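Local coordinates for Ketoacyl_synth_N domain-containing protein (Photorhabdus luminescens subsp. laumondii, PDB 6SMO) that belongs to the beta-ketoacyl synthase family and probably takes part in building polyketide-like acyl chains together with a second ketosynthase-type chain, at residues S25-K30 and P308-Q313; I46-D51 and H188-L193; S84-D89 and V226-Q231; Y146-Q151 and V180-A185; V323-F328 and I352-F357. All blocks are in the same frame, centred on the assembly; numbering follows the deposited sequence.

How the interactions relate
The five contacts fall into two groups. Interactions 1, 2 and 5 are joined in a row: the Asp-311 OD2 to Arg-47 NH2 salt bridge (3.0 Å) ties interaction 1 to interaction 2, while Ile-28 CD1 meets Phe-328 CE1 at 3.7 Å where interaction 1 touches interaction 5. Interactions 3 and 4, centres 11 Å apart, share neighbouring antiparallel strands, with a probable hydrogen bond from Met-181 N to Leu-227 O (2.7 Å). Centres of interactions 1 and 4 lie 28 Å apart, on opposite sides of the chain's centre. None of the segments includes the polyketide-like ligand's pocket residues Val-129, Ala-130, Trp-133 and Phe-134.

Interaction 1. Residues S25-K30 and P308-Q313; sequences SKVIQK and PYLDNQ
Tyr-309 presents one face of its ring to Lys-30, and this pair, with Val-27, accounts for most of the 222 Å² buried here. The touching atom is Lys-30 CB, not the ammonium group: it stands 4.1 Å from the centroid of the Tyr-309 ring, 26° off the ring normal, which meets the geometry of a CH-pi contact. CB is displaced toward the rim and comes nearest to Tyr-309 CD1, at 3.7 Å. The opposite face carries the CB of Pro-308, its own neighbour in sequence, again offset toward the rim, so the ring is flanked on both sides. Farther along the ring, Tyr-309 OH comes within 3.4 Å of the carbonyl oxygen of Lys-30. The lysine chain beyond CG is extended, and its NZ makes a long, weak ion pair with Asp-16. One turn back on the helix, Val-27 uses a single branch: its CG1 meets Leu-310 CD2 at 3.7 Å. That methyl is anti to the carbonyl carbon (chi1 -65°), beside the backbone N, and the two apolar side chains cross obliquely. Leu-324 of helix 319-329 also packs on Val-27. The contact is helix-on-helix packing of helix 20-31, which follows the first strand of the chain, on the short helix 307-310 in the C-terminal part of the chain, within a thiolase-type fold.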
# COMPACT_ATOMS: atom_id res chain seq x y z
N SER C 25 22.99 -19.78 -12.76
CA SER C 25 23.76 -21.00 -13.10
C SER C 25 22.85 -22.24 -13.07
O SER C 25 23.09 -23.16 -13.87
CB SER C 25 24.94 -21.17 -12.18
OG SER C 25 24.53 -21.28 -10.83
N LYS C 26 21.84 -22.25 -12.18
CA LYS C 26 20.92 -23.40 -11.98
C LYS C 26 19.89 -23.45 -13.13
O LYS C 26 19.69 -24.55 -13.68
CB LYS C 26 20.21 -23.30 -10.63
CG LYS C 26 19.54 -24.58 -10.15
CD LYS C 26 20.51 -25.61 -9.61
CE LYS C 26 19.83 -26.87 -9.13
NZ LYS C 26 20.79 -27.84 -8.56
N VAL C 27 19.27 -22.31 -13.46
CA VAL C 27 18.18 -22.22 -14.48
C VAL C 27 18.74 -22.55 -15.87
O VAL C 27 18.01 -23.20 -16.64
CB VAL C 27 17.47 -20.85 -14.46
CG1 VAL C 27 16.73 -20.62 -13.15
CG2 VAL C 27 18.40 -19.69 -14.76
N ILE C 28 19.97 -22.13 -16.17
CA ILE C 28 20.67 -22.44 -17.46
C ILE C 28 20.89 -23.95 -17.54
O ILE C 28 20.67 -24.52 -18.63
CB ILE C 28 21.99 -21.65 -17.59
CG1 ILE C 28 21.73 -20.15 -17.77
CG2 ILE C 28 22.84 -22.19 -18.73
CD1 ILE C 28 22.94 -19.27 -17.55
N GLN C 29 21.31 -24.58 -16.44
CA GLN C 29 21.56 -26.05 -16.33
C GLN C 29 20.25 -26.81 -16.59
O GLN C 29 20.30 -27.83 -17.30
CB GLN C 29 22.14 -26.41 -14.96
CG GLN C 29 22.70 -27.82 -14.89
CD GLN C 29 23.27 -28.15 -13.53
OE1 GLN C 29 22.74 -27.76 -12.50
NE2 GLN C 29 24.37 -28.88 -13.53
N LYS C 30 19.14 -26.32 -16.04
CA LYS C 30 17.79 -26.94 -16.16
C LYS C 30 17.19 -26.63 -17.54
O LYS C 30 16.38 -27.45 -18.02
CB LYS C 30 16.87 -26.48 -15.03
CG LYS C 30 17.21 -27.05 -13.66
CD LYS C 30 16.14 -26.82 -12.61
CE LYS C 30 16.42 -27.55 -11.32
NZ LYS C 30 15.37 -27.29 -10.30
N PRO C 308 8.57 -23.33 -15.35
CA PRO C 308 8.72 -24.69 -14.82
C PRO C 308 9.88 -24.82 -13.81
O PRO C 308 9.77 -25.63 -12.91
CB PRO C 308 9.01 -25.55 -16.06
CG PRO C 308 8.46 -24.74 -17.21
CD PRO C 308 8.69 -23.30 -16.82
N TYR C 309 10.94 -24.01 -13.98
CA TYR C 309 12.19 -24.06 -13.19
C TYR C 309 12.08 -23.13 -11.97
O TYR C 309 12.46 -23.56 -10.86
CB TYR C 309 13.40 -23.70 -14.06
CG TYR C 309 13.42 -24.36 -15.42
CD1 TYR C 309 13.27 -25.73 -15.55
CD2 TYR C 309 13.58 -23.61 -16.57
CE1 TYR C 309 13.29 -26.35 -16.79
CE2 TYR C 309 13.59 -24.21 -17.82
CZ TYR C 309 13.45 -25.58 -17.93
OH TYR C 309 13.46 -26.18 -19.16
N LEU C 310 11.50 -21.95 -12.18
CA LEU C 310 11.38 -20.90 -11.13
C LEU C 310 10.08 -21.02 -10.32
O LEU C 310 10.03 -20.44 -9.25
CB LEU C 310 11.50 -19.53 -11.78
CG LEU C 310 12.86 -19.18 -12.36
CD1 LEU C 310 12.83 -17.84 -13.06
CD2 LEU C 310 13.92 -19.18 -11.27
N ASP C 311 9.01 -21.59 -10.89
CA ASP C 311 7.68 -21.81 -10.25
C ASP C 311 6.84 -20.52 -10.17
O ASP C 311 7.31 -19.46 -10.58
CB ASP C 311 7.72 -22.61 -8.94
CG ASP C 311 8.69 -23.77 -8.92
OD1 ASP C 311 8.50 -24.70 -9.72
OD2 ASP C 311 9.62 -23.72 -8.12
N ASN C 312 5.65 -20.61 -9.60
CA ASN C 312 4.80 -19.40 -9.49
C ASN C 312 5.18 -18.70 -8.18
O ASN C 312 5.04 -19.32 -7.13
CB ASN C 312 3.32 -19.77 -9.53
CG ASN C 312 2.41 -18.58 -9.68
OD1 ASN C 312 2.87 -17.49 -10.01
ND2 ASN C 312 1.13 -18.76 -9.44
N GLN C 313 5.67 -17.47 -8.27
CA GLN C 313 6.06 -16.70 -7.07
C GLN C 313 5.16 -15.48 -6.91
O GLN C 313 5.47 -14.65 -6.05
CB GLN C 313 7.52 -16.27 -7.18
CG GLN C 313 8.46 -17.39 -7.59
CD GLN C 313 9.89 -16.91 -7.65
OE1 GLN C 313 10.47 -16.78 -8.72
NE2 GLN C 313 10.45 -16.64 -6.50

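Interaction 2. Residues I46-D51 and H188-L193; sequences IRTLSD and HLSSPL
Ile-46 directs its side chain at Leu-189, and the apolar meeting is carried by one branch. From CB, which remains 4.4 Å from Leu-189 O, the chain divides. CG2 lies anti to the backbone N and does most of the touching: it is 3.7 Å from Leu-189 O and 3.8 Å from Leu-189 CB, and it also approaches Ser-190 OG at 4.0 Å. On the other branch Ile-46 CG1 is likewise 4.0 Å from Leu-189 O. The terminal Ile-46 CD1 lies 4.5 Å from Leu-189 O; the side chain is also packed by Phe-218, Lys-195 and Leu-198. The isoleucine and leucine side chains cross at about a right angle, so the contact is local and not an alignment along their lengths. In the fold, strand 46-47 runs parallel to strand 218-229, while 188-191 lead from strand 180-187 into helix 192-204, whose first residues are 192 and 193, with Ser-191 at the N-cap position but making no capping bond through its side chain. Thr-48 supplies the second point of contact, its CG2 standing 3.5 Å from Ser-190 OG. With chi1 at 58° the threonine hydroxyl sits between backbone N and carbonyl carbon, leaving the methyl to face the serine. That serine OG is hydrogen-bonded to Glu-220 OE2, and beyond the turn Pro-192 packs on Ile-152 of the neighbouring PKS_KS chain.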
# COMPACT_ATOMS: atom_id res chain seq x y z
N ILE C 46 4.84 -25.88 -1.82
CA ILE C 46 5.54 -24.59 -1.54
C ILE C 46 7.01 -24.89 -1.27
O ILE C 46 7.30 -25.53 -0.24
CB ILE C 46 4.89 -23.85 -0.35
CG1 ILE C 46 3.36 -23.78 -0.46
CG2 ILE C 46 5.49 -22.46 -0.18
CD1 ILE C 46 2.85 -23.19 -1.75
N ARG C 47 7.91 -24.46 -2.17
CA ARG C 47 9.38 -24.65 -2.05
C ARG C 47 9.96 -23.57 -1.14
O ARG C 47 9.85 -22.38 -1.50
CB ARG C 47 10.04 -24.62 -3.43
CG ARG C 47 9.70 -25.81 -4.31
CD ARG C 47 10.35 -25.70 -5.68
NE ARG C 47 11.80 -25.77 -5.60
CZ ARG C 47 12.64 -25.54 -6.62
NH1 ARG C 47 13.94 -25.63 -6.43
NH2 ARG C 47 12.17 -25.21 -7.81
N THR C 48 10.54 -23.97 -0.00
CA THR C 48 11.20 -23.08 0.99
C THR C 48 12.63 -22.77 0.52
O THR C 48 13.10 -23.45 -0.42
CB THR C 48 11.20 -23.70 2.39
OG1 THR C 48 11.86 -24.97 2.31
CG2 THR C 48 9.81 -23.89 2.95
N LEU C 49 13.29 -21.79 1.15
CA LEU C 49 14.72 -21.46 0.92
C LEU C 49 15.59 -22.50 1.63
O LEU C 49 15.18 -22.98 2.70
CB LEU C 49 15.02 -20.05 1.44
CG LEU C 49 14.22 -18.91 0.81
CD1 LEU C 49 14.56 -17.59 1.48
CD2 LEU C 49 14.46 -18.82 -0.69
N SER C 50 16.75 -22.83 1.04
CA SER C 50 17.74 -23.80 1.58
C SER C 50 18.99 -23.04 2.06
O SER C 50 19.49 -22.19 1.29
CB SER C 50 18.10 -24.84 0.55
OG SER C 50 16.96 -25.62 0.21
N ASP C 51 19.45 -23.34 3.28
CA ASP C 51 20.69 -22.78 3.89
C ASP C 51 20.59 -21.25 3.95
O ASP C 51 21.57 -20.58 3.59
CB ASP C 51 21.94 -23.23 3.13
CG ASP C 51 22.10 -24.74 3.04
OD1 ASP C 51 21.71 -25.43 4.00
OD2 ASP C 51 22.61 -25.21 2.00
N HIS C 188 6.22 -14.47 1.02
CA HIS C 188 6.35 -15.59 1.99
C HIS C 188 5.05 -16.41 1.97
O HIS C 188 4.01 -15.86 2.38
CB HIS C 188 6.67 -15.05 3.39
CG HIS C 188 6.83 -16.12 4.41
ND1 HIS C 188 8.00 -16.85 4.55
CD2 HIS C 188 5.98 -16.61 5.34
CE1 HIS C 188 7.86 -17.72 5.53
NE2 HIS C 188 6.63 -17.60 6.03
N LEU C 189 5.12 -17.66 1.50
CA LEU C 189 3.95 -18.53 1.25
C LEU C 189 3.97 -19.76 2.18
O LEU C 189 3.10 -20.64 1.99
CB LEU C 189 3.97 -18.97 -0.22
CG LEU C 189 4.12 -17.86 -1.26
CD1 LEU C 189 4.28 -18.44 -2.65
CD2 LEU C 189 2.93 -16.90 -1.21
N SER C 190 4.89 -19.82 3.14
CA SER C 190 5.16 -21.01 3.99
C SER C 190 4.29 -20.99 5.26
O SER C 190 4.33 -22.00 5.99
CB SER C 190 6.62 -21.12 4.33
OG SER C 190 7.39 -21.39 3.17
N SER C 191 3.54 -19.91 5.51
CA SER C 191 2.64 -19.77 6.69
C SER C 191 1.42 -20.67 6.50
O SER C 191 0.82 -20.69 5.43
CB SER C 191 2.25 -18.33 6.92
OG SER C 191 1.46 -17.83 5.85
N PRO C 192 1.02 -21.45 7.54
CA PRO C 192 -0.03 -22.47 7.41
C PRO C 192 -1.30 -22.07 6.64
O PRO C 192 -1.83 -22.92 5.95
CB PRO C 192 -0.39 -22.75 8.88
CG PRO C 192 0.90 -22.55 9.63
CD PRO C 192 1.60 -21.42 8.90
N LEU C 193 -1.76 -20.82 6.78
CA LEU C 193 -3.04 -20.34 6.18
C LEU C 193 -2.92 -20.32 4.65
O LEU C 193 -3.76 -20.95 3.99
CB LEU C 193 -3.39 -18.95 6.73
CG LEU C 193 -4.63 -18.29 6.11
CD1 LEU C 193 -5.85 -19.20 6.20
CD2 LEU C 193 -4.92 -16.96 6.78

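Interaction 3. Residues S84-D89 and V226-Q231; sequences SRLDVD and VLEERQ
Val-226 places CG1 anti to its backbone N (chi1 -179°), and Leu-86, with CG beside the backbone N and opposite the carbonyl carbon (chi1 -81°), brings CD1 against that CG1 at 3.6 Å. The leucine and valine side chains run alongside each other, pointing opposite ways. The same valine methyl also lies 4.1 Å from Ser-84 CB, whose hydroxyl is turned to Leu-81 O by a hydrogen bond. The second leucine methyl, CD2, stands 4.0 Å from Glu-228 OE2, a contact of a methyl with a buried carboxylate. This oxygen is not left to the leucine: it forms a salt bridge with Arg-236 NH2 and a hydrogen bond with Thr-8 OG1, while OE1 bonds His-232 ND1. The contact packs the loop after helix 68-84 on strand 218-229 of the sheet in this thiolase-type fold, just where that strand passes into helix 230-235. Glu-229 is the N-cap residue of this helix, and its OE1 accepts from Gln-231 N at 3.1 Å with an N-H...O angle of 158°. The donor meets the carboxylate from above its plane, and Glu-229 OE2 takes the next backbone N-H, that of His-232.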
# COMPACT_ATOMS: atom_id res chain seq x y z
N SER C 84 25.63 -2.68 -7.21
CA SER C 84 25.56 -1.35 -7.87
C SER C 84 26.77 -0.49 -7.49
O SER C 84 27.13 0.40 -8.28
CB SER C 84 24.26 -0.64 -7.54
OG SER C 84 24.21 -0.28 -6.17
N ARG C 85 27.35 -0.74 -6.30
CA ARG C 85 28.54 -0.03 -5.75
C ARG C 85 28.19 1.43 -5.46
O ARG C 85 29.08 2.29 -5.61
CB ARG C 85 29.73 -0.14 -6.72
CG ARG C 85 30.12 -1.57 -7.07
CD ARG C 85 31.09 -1.64 -8.23
NE ARG C 85 31.37 -3.01 -8.64
CZ ARG C 85 32.11 -3.37 -9.69
NH1 ARG C 85 32.29 -4.65 -9.96
NH2 ARG C 85 32.66 -2.45 -10.46
N LEU C 86 26.94 1.70 -5.05
CA LEU C 86 26.46 3.06 -4.67
C LEU C 86 27.02 3.43 -3.30
O LEU C 86 26.93 2.60 -2.37
CB LEU C 86 24.92 3.07 -4.64
CG LEU C 86 24.23 3.23 -5.99
CD1 LEU C 86 22.76 2.82 -5.89
CD2 LEU C 86 24.34 4.66 -6.50
N ASP C 87 27.59 4.64 -3.17
CA ASP C 87 28.00 5.24 -1.88
C ASP C 87 26.72 5.75 -1.19
O ASP C 87 26.40 6.95 -1.34
CB ASP C 87 29.06 6.33 -2.08
CG ASP C 87 29.90 6.61 -0.85
OD1 ASP C 87 29.37 6.50 0.27
OD2 ASP C 87 31.10 6.93 -1.02
N VAL C 88 26.03 4.86 -0.48
CA VAL C 88 24.64 5.06 0.05
C VAL C 88 24.62 6.24 1.04
O VAL C 88 23.58 6.93 1.08
CB VAL C 88 24.09 3.77 0.69
CG1 VAL C 88 24.80 3.40 1.98
CG2 VAL C 88 22.59 3.85 0.90
N ASP C 89 25.70 6.46 1.79
CA ASP C 89 25.82 7.54 2.81
C ASP C 89 25.82 8.91 2.12
O ASP C 89 25.13 9.82 2.62
CB ASP C 89 27.07 7.37 3.67
CG ASP C 89 27.04 6.15 4.58
OD1 ASP C 89 26.59 5.09 4.12
OD2 ASP C 89 27.48 6.29 5.74
N VAL C 226 18.26 -2.22 -8.83
CA VAL C 226 18.65 -0.80 -8.59
C VAL C 226 18.53 -0.05 -9.91
O VAL C 226 19.52 0.01 -10.66
CB VAL C 226 20.06 -0.69 -7.99
CG1 VAL C 226 20.45 0.76 -7.72
CG2 VAL C 226 20.21 -1.51 -6.72
N LEU C 227 17.33 0.47 -10.21
CA LEU C 227 17.07 1.40 -11.34
C LEU C 227 17.58 2.79 -10.96
O LEU C 227 17.33 3.21 -9.81
CB LEU C 227 15.57 1.42 -11.66
CG LEU C 227 15.11 0.48 -12.76
CD1 LEU C 227 15.56 -0.95 -12.50
CD2 LEU C 227 13.59 0.54 -12.92
N GLU C 228 18.27 3.47 -11.88
CA GLU C 228 18.70 4.88 -11.69
C GLU C 228 18.86 5.58 -13.05
O GLU C 228 19.02 4.88 -14.07
CB GLU C 228 19.99 4.96 -10.86
CG GLU C 228 21.15 4.17 -11.43
CD GLU C 228 22.45 4.37 -10.67
OE1 GLU C 228 23.03 5.48 -10.78
OE2 GLU C 228 22.88 3.44 -9.97
N GLU C 229 18.82 6.92 -13.03
CA GLU C 229 18.90 7.80 -14.22
C GLU C 229 20.26 7.60 -14.90
O GLU C 229 21.26 7.43 -14.18
CB GLU C 229 18.67 9.26 -13.79
CG GLU C 229 18.36 10.20 -14.93
CD GLU C 229 19.56 10.97 -15.47
OE1 GLU C 229 19.75 10.98 -16.71
OE2 GLU C 229 20.30 11.56 -14.66
N ARG C 230 20.28 7.62 -16.24
CA ARG C 230 21.44 7.21 -17.08
C ARG C 230 22.63 8.14 -16.81
O ARG C 230 23.75 7.62 -16.64
CB ARG C 230 21.06 7.22 -18.56
CG ARG C 230 22.13 6.63 -19.48
CD ARG C 230 21.61 6.41 -20.88
NE ARG C 230 22.66 5.98 -21.80
CZ ARG C 230 23.54 6.79 -22.38
NH1 ARG C 230 24.46 6.29 -23.20
NH2 ARG C 230 23.52 8.10 -22.16
N GLN C 231 22.40 9.46 -16.80
CA GLN C 231 23.46 10.49 -16.59
C GLN C 231 24.03 10.36 -15.18
O GLN C 231 25.26 10.53 -15.03
CB GLN C 231 22.91 11.89 -16.86
CG GLN C 231 22.49 12.12 -18.30
CD GLN C 231 23.62 11.98 -19.29
OE1 GLN C 231 23.56 11.20 -20.23
NE2 GLN C 231 24.69 12.74 -19.06

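Interaction 4. Residues Y146-Q151 and V180-A185; sequences YGFSAQ and VMLCGA
Phe-148 and Leu-182 meet where the loop after helix 137-146 lies against strand 180-187, a strand flanked by 96-101 and 218-229 in the sheet of this thiolase-type fold. The nearest atoms are Phe-148 CE2 and Leu-182 CD2, 3.9 Å apart. The side chains cross at about a right angle and the leucine methyl approaches the ring obliquely. A second contact is made by Met-181, the neighbour on the strand whose CB bond points away from the loop. Its chain is bent at chi2 (-69°), which carries the sulfur and methyl back, and CE finishes 3.5 Å from the carbonyl oxygen of Gln-151. No hydrogen bond joins the segments, and all four touching residues are buried.

Around this first shell, one face of the Phe-148 ring carries Tyr-146 CB, 3.4 Å above its plane and offset toward the rim. Val-96 and Ile-98 of strand 96-101 also touch the ring, while Val-77 and Leu-81 of helix 68-84 pack on Leu-182. The loop backbone is bonded at Ser-149 to Pro-93 and at Ala-150 to Val-96. Phe-148 O accepts a hydrogen bond from Asn-293 ND2 of the neighbouring PKS_KS chain, so the loop belongs to the subunit interface as well as to the core. Through its side chain, Gln-151 NE2 is bonded to Tyr-99 OH. Within the loop, Ser-149 OG donates to Gly-147 O at 3.1 Å, standing above the carbonyl plane, 37° out of it.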
# COMPACT_ATOMS: atom_id res chain seq x y z
N TYR C 146 17.87 2.66 5.51
CA TYR C 146 18.69 3.40 4.50
C TYR C 146 18.40 4.90 4.54
O TYR C 146 19.29 5.68 4.15
CB TYR C 146 18.46 2.82 3.10
CG TYR C 146 18.90 1.39 2.94
CD1 TYR C 146 20.24 1.05 2.87
CD2 TYR C 146 17.97 0.36 2.85
CE1 TYR C 146 20.65 -0.26 2.73
CE2 TYR C 146 18.36 -0.96 2.71
CZ TYR C 146 19.71 -1.27 2.64
OH TYR C 146 20.11 -2.57 2.50
N GLY C 147 17.20 5.30 4.97
CA GLY C 147 16.80 6.72 5.13
C GLY C 147 16.25 7.32 3.84
O GLY C 147 16.16 8.56 3.78
N PHE C 148 15.89 6.49 2.86
CA PHE C 148 15.37 6.91 1.53
C PHE C 148 14.00 7.58 1.72
O PHE C 148 13.12 6.97 2.36
CB PHE C 148 15.29 5.72 0.57
CG PHE C 148 16.60 5.03 0.28
CD1 PHE C 148 17.80 5.74 0.23
CD2 PHE C 148 16.64 3.67 0.04
CE1 PHE C 148 18.99 5.10 -0.04
CE2 PHE C 148 17.84 3.02 -0.23
CZ PHE C 148 19.01 3.74 -0.28
N SER C 149 13.83 8.79 1.17
CA SER C 149 12.73 9.74 1.50
C SER C 149 11.88 10.11 0.27
O SER C 149 10.86 10.79 0.48
CB SER C 149 13.29 10.97 2.16
OG SER C 149 13.87 10.66 3.41
N ALA C 150 12.25 9.69 -0.94
CA ALA C 150 11.53 10.03 -2.20
C ALA C 150 10.28 9.15 -2.35
O ALA C 150 10.15 8.17 -1.59
CB ALA C 150 12.43 9.90 -3.39
N GLN C 151 9.42 9.50 -3.31
CA GLN C 151 8.16 8.79 -3.66
C GLN C 151 8.39 7.28 -3.58
O GLN C 151 9.30 6.79 -4.28
CB GLN C 151 7.69 9.21 -5.06
CG GLN C 151 6.35 8.63 -5.46
CD GLN C 151 5.86 9.20 -6.77
OE1 GLN C 151 5.65 10.41 -6.90
NE2 GLN C 151 5.67 8.34 -7.75
N VAL C 180 17.54 7.64 -8.12
CA VAL C 180 17.72 6.18 -7.83
C VAL C 180 16.37 5.62 -7.36
O VAL C 180 15.60 6.37 -6.74
CB VAL C 180 18.83 5.94 -6.80
CG1 VAL C 180 19.19 4.47 -6.68
CG2 VAL C 180 20.07 6.77 -7.09
N MET C 181 16.12 4.33 -7.64
CA MET C 181 14.89 3.61 -7.22
C MET C 181 15.23 2.14 -6.90
O MET C 181 15.78 1.46 -7.79
CB MET C 181 13.82 3.64 -8.32
CG MET C 181 13.01 4.92 -8.33
SD MET C 181 11.94 5.05 -6.87
CE MET C 181 11.07 6.58 -7.24
N LEU C 182 14.90 1.69 -5.69
CA LEU C 182 14.97 0.27 -5.27
C LEU C 182 13.62 -0.39 -5.57
O LEU C 182 12.78 -0.46 -4.65
CB LEU C 182 15.32 0.18 -3.78
CG LEU C 182 16.80 0.37 -3.42
CD1 LEU C 182 17.65 -0.76 -3.99
CD2 LEU C 182 17.32 1.72 -3.89
N CYS C 183 13.43 -0.83 -6.81
CA CYS C 183 12.19 -1.49 -7.31
C CYS C 183 12.36 -3.02 -7.25
O CYS C 183 13.48 -3.50 -7.51
CB CYS C 183 11.85 -1.06 -8.73
SG CYS C 183 13.05 -1.63 -9.96
N GLY C 184 11.29 -3.74 -6.92
CA GLY C 184 11.28 -5.22 -6.85
C GLY C 184 10.03 -5.75 -6.18
O GLY C 184 9.02 -5.03 -6.14
N ALA C 185 10.11 -6.99 -5.67
CA ALA C 185 8.99 -7.72 -5.04
C ALA C 185 9.52 -8.75 -4.04
O ALA C 185 10.73 -9.06 -4.08
CB ALA C 185 8.15 -8.37 -6.12

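Interaction 5. Residues V323-F328 and I352-F357; sequences VLASSF and IIIQRF
Ala-325 and Ile-352 form the close part of this contact. The single methyl of Ala-325 is met by two isoleucines on the strand: its CB is 3.7 Å from Ile-352 CG2 and 3.8 Å from Ile-354 CD1. These isoleucines are two residues apart, so both project from the same face of the strand, while Ile-353 between them points away. Ile-352 also reaches along the helix with its other branch, placing CD1 3.6 Å from Ala-325 O; CG1 is anti to the carbonyl carbon (chi1 -60°) and CG2 anti to the backbone N, which spreads the two branches over different atoms of the helix. The segment axes come within 9.4 Å, with the alanine methyl at the interface, and the two N-to-C directions are nearly antiparallel at 173°.

The looser end is at Phe-328, which is partly exposed and has little surface buried by the strand. Its CB touches Ile-352 CD1 at 3.9 Å, but the ring leads away from the strand and makes a cation-pi contact with Lys-24. On the helix's other side, Val-323 packs on Val-10, and Ser-326 on Val-7 and Val-10, of strand 5-13. Helix 319-329 is thus held between strand 351-356 and strand 5-13, consistent with the central helical layer of the five-layered thiolase fold, which lies between two beta-sheets.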
# COMPACT_ATOMS: atom_id res chain seq x y z
N VAL C 323 15.58 -9.64 -13.22
CA VAL C 323 16.88 -9.75 -12.49
C VAL C 323 17.84 -10.61 -13.32
O VAL C 323 18.99 -10.18 -13.53
CB VAL C 323 16.68 -10.31 -11.07
CG1 VAL C 323 17.95 -10.91 -10.49
CG2 VAL C 323 16.11 -9.25 -10.13
N LEU C 324 17.37 -11.78 -13.78
CA LEU C 324 18.13 -12.72 -14.65
C LEU C 324 18.44 -12.05 -16.00
O LEU C 324 19.61 -12.12 -16.43
CB LEU C 324 17.32 -14.01 -14.85
CG LEU C 324 17.68 -15.17 -13.92
CD1 LEU C 324 17.70 -14.74 -12.46
CD2 LEU C 324 16.70 -16.33 -14.11
N ALA C 325 17.44 -11.43 -16.63
CA ALA C 325 17.53 -10.78 -17.96
C ALA C 325 18.60 -9.68 -17.93
O ALA C 325 19.33 -9.55 -18.94
CB ALA C 325 16.19 -10.23 -18.36
N SER C 326 18.69 -8.93 -16.83
CA SER C 326 19.70 -7.86 -16.60
C SER C 326 21.11 -8.47 -16.54
O SER C 326 22.04 -7.84 -17.09
CB SER C 326 19.38 -7.07 -15.35
OG SER C 326 18.14 -6.40 -15.48
N SER C 327 21.25 -9.63 -15.89
CA SER C 327 22.53 -10.37 -15.74
C SER C 327 22.99 -10.92 -17.10
O SER C 327 24.20 -10.86 -17.38
CB SER C 327 22.41 -11.47 -14.71
OG SER C 327 22.10 -10.94 -13.43
N PHE C 328 22.05 -11.44 -17.90
CA PHE C 328 22.31 -12.00 -19.26
C PHE C 328 22.84 -10.91 -20.19
O PHE C 328 23.82 -11.17 -20.91
CB PHE C 328 21.05 -12.65 -19.83
CG PHE C 328 20.83 -14.09 -19.42
CD1 PHE C 328 21.70 -15.09 -19.83
CD2 PHE C 328 19.74 -14.45 -18.64
CE1 PHE C 328 21.50 -16.41 -19.46
CE2 PHE C 328 19.54 -15.77 -18.26
CZ PHE C 328 20.42 -16.75 -18.68
N ILE C 352 16.01 -8.21 -24.29
CA ILE C 352 15.14 -9.25 -23.67
C ILE C 352 13.84 -8.57 -23.22
O ILE C 352 13.91 -7.59 -22.46
CB ILE C 352 15.86 -9.96 -22.50
CG1 ILE C 352 17.14 -10.66 -22.97
CG2 ILE C 352 14.91 -10.93 -21.80
CD1 ILE C 352 18.01 -11.17 -21.85
N ILE C 353 12.70 -9.09 -23.68
CA ILE C 353 11.33 -8.60 -23.34
C ILE C 353 10.62 -9.69 -22.53
O ILE C 353 10.50 -10.82 -23.04
CB ILE C 353 10.55 -8.22 -24.62
CG1 ILE C 353 11.20 -7.02 -25.32
CG2 ILE C 353 9.08 -7.96 -24.32
CD1 ILE C 353 10.91 -6.93 -26.79
N ILE C 354 10.18 -9.35 -21.31
CA ILE C 354 9.51 -10.27 -20.35
C ILE C 354 8.02 -9.91 -20.29
O ILE C 354 7.72 -8.71 -20.21
CB ILE C 354 10.18 -10.19 -18.96
CG1 ILE C 354 11.69 -10.38 -19.05
CG2 ILE C 354 9.54 -11.17 -17.99
CD1 ILE C 354 12.47 -9.53 -18.07
N GLN C 355 7.15 -10.92 -20.33
CA GLN C 355 5.67 -10.75 -20.25
C GLN C 355 5.14 -11.52 -19.04
O GLN C 355 5.64 -12.64 -18.77
CB GLN C 355 4.99 -11.25 -21.53
CG GLN C 355 3.54 -10.79 -21.65
CD GLN C 355 2.87 -11.31 -22.90
OE1 GLN C 355 2.38 -10.55 -23.73
NE2 GLN C 355 2.84 -12.63 -23.04
N ARG C 356 4.17 -10.93 -18.33
CA ARG C 356 3.38 -11.58 -17.25
C ARG C 356 1.92 -11.11 -17.37
O ARG C 356 1.70 -10.00 -17.89
CB ARG C 356 3.95 -11.24 -15.87
CG ARG C 356 5.01 -12.20 -15.38
CD ARG C 356 4.72 -12.68 -13.97
NE ARG C 356 3.54 -13.54 -13.94
CZ ARG C 356 2.91 -13.94 -12.83
NH1 ARG C 356 1.85 -14.73 -12.93
NH2 ARG C 356 3.33 -13.55 -11.64
N PHE C 357 0.98 -11.92 -16.90
CA PHE C 357 -0.46 -11.56 -16.80
C PHE C 357 -1.13 -12.34 -15.67
O PHE C 357 -0.63 -13.42 -15.28
CB PHE C 357 -1.17 -11.73 -18.15
CG PHE C 357 -0.80 -12.94 -18.96
CD1 PHE C 357 -1.38 -14.17 -18.70
CD2 PHE C 357 0.07 -12.84 -20.03
CE1 PHE C 357 -1.07 -15.28 -19.47
CE2 PHE C 357 0.38 -13.95 -20.80
CZ PHE C 357 -0.18 -15.17 -20.51